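Local coordinates for hypothetical fimbrial assembly protein (Parabacteroides distasonis, PDB 3R4R) that is probably a component of the fimbrium tip, the end of a cell-surface filament that mediates adhesion and biofilm formation, at residues N46-V51 and N125-K130; A50-D53 and K57-Y60. All blocks are in the same frame, centred on the assembly; numbering follows the deposited sequence.

Contact 1: N46-V51 and N125-K130; sequences NCHVAV and NSYTAK. With EDO (1,2-ethanediol), chain H.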
loop_
_atom_site.group_PDB
_atom_site.type_symbol
_atom_site.label_atom_id
_atom_site.label_comp_id
_atom_site.label_asym_id
_atom_site.label_seq_id
_atom_site.Cartn_x
_atom_site.Cartn_y
_atom_site.Cartn_z
ATOM N N ASN A 46 -1.830 4.645 -12.524
ATOM C CA ASN A 46 -2.768 3.708 -13.148
ATOM C C ASN A 46 -3.572 2.966 -12.081
ATOM O O ASN A 46 -3.130 2.886 -10.942
ATOM C CB ASN A 46 -2.007 2.705 -14.040
ATOM C CG ASN A 46 -1.039 1.796 -13.309
ATOM O OD1 ASN A 46 -1.428 0.908 -12.544
ATOM N ND2 ASN A 46 0.235 1.923 -13.608
ATOM N N CYS A 47 -4.723 2.422 -12.429
ATOM C CA CYS A 47 -5.528 1.642 -11.493
ATOM C C CYS A 47 -6.437 0.687 -12.253
ATOM O O CYS A 47 -6.697 0.850 -13.442
ATOM C CB CYS A 47 -6.346 2.527 -10.543
ATOM S SG CYS A 47 -7.619 3.546 -11.342
ATOM N N HIS A 48 -6.913 -0.314 -11.513
ATOM C CA HIS A 48 -7.867 -1.324 -11.883
ATOM C C HIS A 48 -9.083 -1.135 -10.998
ATOM O O HIS A 48 -8.951 -1.110 -9.778
ATOM C CB HIS A 48 -7.264 -2.749 -11.783
ATOM C CG HIS A 48 -8.265 -3.848 -11.988
ATOM N ND1 HIS A 48 -8.620 -4.282 -13.247
ATOM C CD2 HIS A 48 -8.942 -4.576 -11.071
ATOM C CE1 HIS A 48 -9.508 -5.246 -13.055
ATOM N NE2 HIS A 48 -9.739 -5.445 -11.770
ATOM N N VAL A 49 -10.255 -0.944 -11.607
ATOM C CA VAL A 49 -11.496 -0.771 -10.854
ATOM C C VAL A 49 -12.402 -1.938 -11.215
ATOM O O VAL A 49 -12.579 -2.254 -12.390
ATOM C CB VAL A 49 -12.152 0.621 -11.114
ATOM C CG1 VAL A 49 -13.530 0.732 -10.476
ATOM C CG2 VAL A 49 -11.243 1.750 -10.632
ATOM N N ALA A 50 -12.904 -2.613 -10.196
ATOM C CA ALA A 50 -13.780 -3.759 -10.349
ATOM C C ALA A 50 -15.086 -3.505 -9.618
ATOM O O ALA A 50 -15.059 -2.971 -8.513
ATOM C CB ALA A 50 -13.087 -5.020 -9.825
ATOM N N VAL A 51 -16.226 -3.858 -10.240
ATOM C CA VAL A 51 -17.573 -3.714 -9.664
ATOM C C VAL A 51 -18.187 -5.121 -9.553
ATOM O O VAL A 51 -18.184 -5.878 -10.529
ATOM C CB VAL A 51 -18.489 -2.729 -10.465
ATOM C CG1 VAL A 51 -19.893 -2.667 -9.880
ATOM C CG2 VAL A 51 -17.878 -1.328 -10.524
ATOM N N ASN A 125 -9.358 -18.310 -9.800
ATOM C CA ASN A 125 -9.405 -17.007 -10.480
ATOM C C ASN A 125 -10.189 -15.964 -9.639
ATOM O O ASN A 125 -11.153 -15.341 -10.105
ATOM C CB ASN A 125 -10.035 -17.143 -11.900
ATOM C CG ASN A 125 -9.368 -18.157 -12.800
ATOM O OD1 ASN A 125 -8.173 -18.099 -13.114
ATOM N ND2 ASN A 125 -10.141 -19.122 -13.236
ATOM N N SER A 126 -9.741 -15.762 -8.411
ATOM C CA SER A 126 -10.368 -14.793 -7.518
ATOM C C SER A 126 -9.369 -13.728 -7.055
ATOM O O SER A 126 -8.146 -13.955 -7.062
ATOM C CB SER A 126 -10.972 -15.491 -6.310
ATOM O OG SER A 126 -10.012 -16.265 -5.609
ATOM N N TYR A 127 -9.901 -12.550 -6.657
ATOM C CA TYR A 127 -9.115 -11.441 -6.145
ATOM C C TYR A 127 -8.553 -11.764 -4.786
ATOM O O TYR A 127 -7.455 -11.313 -4.483
ATOM C CB TYR A 127 -9.953 -10.160 -6.064
ATOM C CG TYR A 127 -10.194 -9.494 -7.399
ATOM C CD1 TYR A 127 -11.274 -9.861 -8.197
ATOM C CD2 TYR A 127 -9.391 -8.443 -7.829
ATOM C CE1 TYR A 127 -11.539 -9.206 -9.398
ATOM C CE2 TYR A 127 -9.662 -7.767 -9.016
ATOM C CZ TYR A 127 -10.733 -8.156 -9.799
ATOM O OH TYR A 127 -10.968 -7.550 -11.005
ATOM N N THR A 128 -9.297 -12.542 -3.950
ATOM C CA THR A 128 -8.825 -12.915 -2.608
ATOM C C THR A 128 -7.641 -13.904 -2.700
ATOM O O THR A 128 -6.783 -13.895 -1.816
ATOM C CB THR A 128 -9.946 -13.495 -1.753
ATOM O OG1 THR A 128 -10.605 -14.521 -2.499
ATOM C CG2 THR A 128 -10.949 -12.428 -1.310
ATOM N N ALA A 129 -7.593 -14.729 -3.758
ATOM C CA ALA A 129 -6.510 -15.690 -3.970
ATOM C C ALA A 129 -5.293 -15.033 -4.660
ATOM O O ALA A 129 -4.175 -15.557 -4.544
ATOM C CB ALA A 129 -7.008 -16.862 -4.806
ATOM N N LYS A 130 -5.508 -13.890 -5.361
ATOM C CA LYS A 130 -4.481 -13.187 -6.136
ATOM C C LYS A 130 -3.335 -12.667 -5.250
ATOM O O LYS A 130 -3.548 -12.060 -4.190
ATOM C CB LYS A 130 -5.081 -11.996 -6.931
ATOM C CG LYS A 130 -4.103 -11.270 -7.881
ATOM C CD LYS A 130 -3.554 -12.174 -9.003
ATOM C CE LYS A 130 -2.534 -11.493 -9.875
ATOM N NZ LYS A 130 -2.107 -12.401 -10.963
HETATM C C1 EDO H . 1.398 -10.014 -11.269
HETATM O O1 EDO H . 1.068 -11.365 -10.884
HETATM C C2 EDO H . 2.513 -9.411 -10.417
HETATM O O2 EDO H . 3.772 -10.092 -10.586
#
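With CG of H48 anti to its backbone N (chi1 173°) and CG of Y127 anti to its carbonyl carbon (chi1 -76°), the two side chains reach out from opposite directions until NE2 meets the hydroxyl. H48 NE2 and Y127 OH lie 2.6 Å apart in a hydrogen bond. The hydroxyl oxygen sits at the edge of the imidazole, in its plane, and H48 CD2 in turn lies at the edge of the phenol. The rings therefore meet at their edges without stacking: their planes are 31° apart and the centroids 5.7 Å. Beside this polar pair, A50 CB approaches Y127 CZ at 3.9 Å, an apolar contact from the next residue on the same side of strand 46-52. That strand runs between strands 58-65 and 96-104, and Y127 reaches this side of it from the loop between strands 96-104 and 131-132. H48 ND1 is bonded to N63 OD1, so both ring nitrogens are held, which probably fixes the imidazole's rotation; Y127 OH is also bonded to R58 NH1. Away from the buried pair, K130 NZ makes a weak 3.3 Å hydrogen bond to O1 of an ethanediol, probably left from crystallisation.

Contact 2: A50-D53 and K57-Y60; sequences AVFD and KRIY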
loop_
_atom_site.group_PDB
_atom_site.type_symbol
_atom_site.label_atom_id
_atom_site.label_comp_id
_atom_site.label_asym_id
_atom_site.label_seq_id
_atom_site.Cartn_x
_atom_site.Cartn_y
_atom_site.Cartn_z
ATOM N N ALA A 50 -12.904 -2.613 -10.196
ATOM C CA ALA A 50 -13.780 -3.759 -10.349
ATOM C C ALA A 50 -15.086 -3.505 -9.618
ATOM O O ALA A 50 -15.059 -2.971 -8.513
ATOM C CB ALA A 50 -13.087 -5.020 -9.825
ATOM N N VAL A 51 -16.226 -3.858 -10.240
ATOM C CA VAL A 51 -17.573 -3.714 -9.664
ATOM C C VAL A 51 -18.187 -5.121 -9.553
ATOM O O VAL A 51 -18.184 -5.878 -10.529
ATOM C CB VAL A 51 -18.489 -2.729 -10.465
ATOM C CG1 VAL A 51 -19.893 -2.667 -9.880
ATOM C CG2 VAL A 51 -17.878 -1.328 -10.524
ATOM N N PHE A 52 -18.696 -5.458 -8.359
ATOM C CA PHE A 52 -19.260 -6.776 -8.059
ATOM C C PHE A 52 -20.686 -6.702 -7.587
ATOM O O PHE A 52 -21.034 -5.746 -6.891
ATOM C CB PHE A 52 -18.440 -7.484 -6.955
ATOM C CG PHE A 52 -16.967 -7.603 -7.206
ATOM C CD1 PHE A 52 -16.443 -8.717 -7.853
ATOM C CD2 PHE A 52 -16.085 -6.623 -6.753
ATOM C CE1 PHE A 52 -15.073 -8.831 -8.081
ATOM C CE2 PHE A 52 -14.713 -6.738 -6.974
ATOM C CZ PHE A 52 -14.214 -7.840 -7.637
ATOM N N ASP A 53 -21.475 -7.770 -7.846
ATOM C CA ASP A 53 -22.848 -7.852 -7.341
ATOM C C ASP A 53 -22.829 -8.377 -5.874
ATOM O O ASP A 53 -21.750 -8.589 -5.313
ATOM C CB ASP A 53 -23.751 -8.726 -8.251
ATOM C CG ASP A 53 -23.374 -10.187 -8.482
ATOM O OD1 ASP A 53 -22.628 -10.752 -7.657
ATOM O OD2 ASP A 53 -23.926 -10.797 -9.421
ATOM N N LYS A 57 -19.874 -11.655 -7.827
ATOM C CA LYS A 57 -19.594 -11.864 -9.244
ATOM C C LYS A 57 -19.206 -10.524 -9.862
ATOM O O LYS A 57 -19.943 -9.542 -9.699
ATOM C CB LYS A 57 -20.825 -12.504 -9.947
ATOM C CG LYS A 57 -20.607 -12.895 -11.398
ATOM C CD LYS A 57 -21.887 -13.497 -11.988
ATOM C CE LYS A 57 -21.743 -13.911 -13.436
ATOM N NZ LYS A 57 -22.990 -14.531 -13.971
ATOM N N ARG A 58 -18.065 -10.470 -10.563
ATOM C CA ARG A 58 -17.650 -9.214 -11.172
ATOM C C ARG A 58 -18.551 -8.939 -12.358
ATOM O O ARG A 58 -18.701 -9.800 -13.222
ATOM C CB ARG A 58 -16.162 -9.220 -11.570
ATOM C CG ARG A 58 -15.636 -7.816 -11.923
ATOM C CD ARG A 58 -14.202 -7.840 -12.382
ATOM N NE ARG A 58 -14.018 -8.633 -13.604
ATOM C CZ ARG A 58 -12.833 -8.917 -14.134
ATOM N NH1 ARG A 58 -11.716 -8.536 -13.526
ATOM N NH2 ARG A 58 -12.754 -9.647 -15.239
ATOM N N ILE A 59 -19.205 -7.759 -12.353
ATOM C CA ILE A 59 -20.120 -7.349 -13.420
ATOM C C ILE A 59 -19.404 -6.332 -14.339
ATOM O O ILE A 59 -19.720 -6.265 -15.517
ATOM C CB ILE A 59 -21.469 -6.778 -12.880
ATOM C CG1 ILE A 59 -21.276 -5.470 -12.049
ATOM C CG2 ILE A 59 -22.272 -7.858 -12.105
ATOM C CD1 ILE A 59 -22.544 -4.677 -11.731
ATOM N N TYR A 60 -18.427 -5.581 -13.816
ATOM C CA TYR A 60 -17.708 -4.570 -14.587
ATOM C C TYR A 60 -16.275 -4.432 -14.097
ATOM O O TYR A 60 -16.015 -4.595 -12.895
ATOM C CB TYR A 60 -18.453 -3.212 -14.457
ATOM C CG TYR A 60 -17.779 -1.994 -15.074
ATOM C CD1 TYR A 60 -18.017 -1.636 -16.393
ATOM C CD2 TYR A 60 -16.951 -1.170 -14.319
ATOM C CE1 TYR A 60 -17.411 -0.517 -16.964
ATOM C CE2 TYR A 60 -16.328 -0.051 -14.884
ATOM C CZ TYR A 60 -16.590 0.290 -16.201
ATOM O OH TYR A 60 -16.027 1.412 -16.780
#
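V51 faces both I59 and Y60, the pattern of a classic beta bulge in an antiparallel hairpin. Its carbonyl O takes a hydrogen bond from I59 N at 2.8 Å and a weak one from Y60 N, while V51 N gives one to Y60 O at 2.8 Å, nearly straight at 168°. The register consequently slips by one residue between the hydrogen-bonded pair V51-Y60 and the non-hydrogen-bonded pair F52-R58. Followed outward, the V51 side chain has CB 4.0 Å from Y60 CB; CG1, anti to the backbone N (chi1 177°), packs on I59 CG1 and CD1, and CG2 meets Y60 CD2 at 3.9 Å. F52 and R58 share the other face, where F52 CE1 lies 3.7 Å from R58 CB. Nearer the turn, D53 N bonds to K57 O at 3.0 Å, and D53 OD1 accepts K57 N at 2.9 Å from above the carboxylate plane, 46° out of it. The same OD1 takes a weak bond from D55 N, so one carboxylate oxygen bridges the turn. Strand 96-104 flanks strand 46-52 across from the hairpin partner; L85 of strand 78-90 packs against V51 and Y60, and V88 against Y60 and I59, whereas F52 meets Y120 and Y127, and R58 reaches the carbonyl of D115.

Both contacts use strand 46-52 and share A50 and V51, and their centres are about 10 Å apart. Contact 1 is wholly buried and small, 113 Å², and joins the strand to a loop 74 residues on through side chains alone. Contact 2 is partly buried, larger at 419 Å², and local: backbone bonds between neighbouring strands dominate it, and its turn end includes the exposed K57. The two meet directly, through the Y127-R58 bond and through Y127 CE1 packing 3.5 Å from F52 CZ. The hairpin thus supplies part of the surface on which the side chain of Y127 rests.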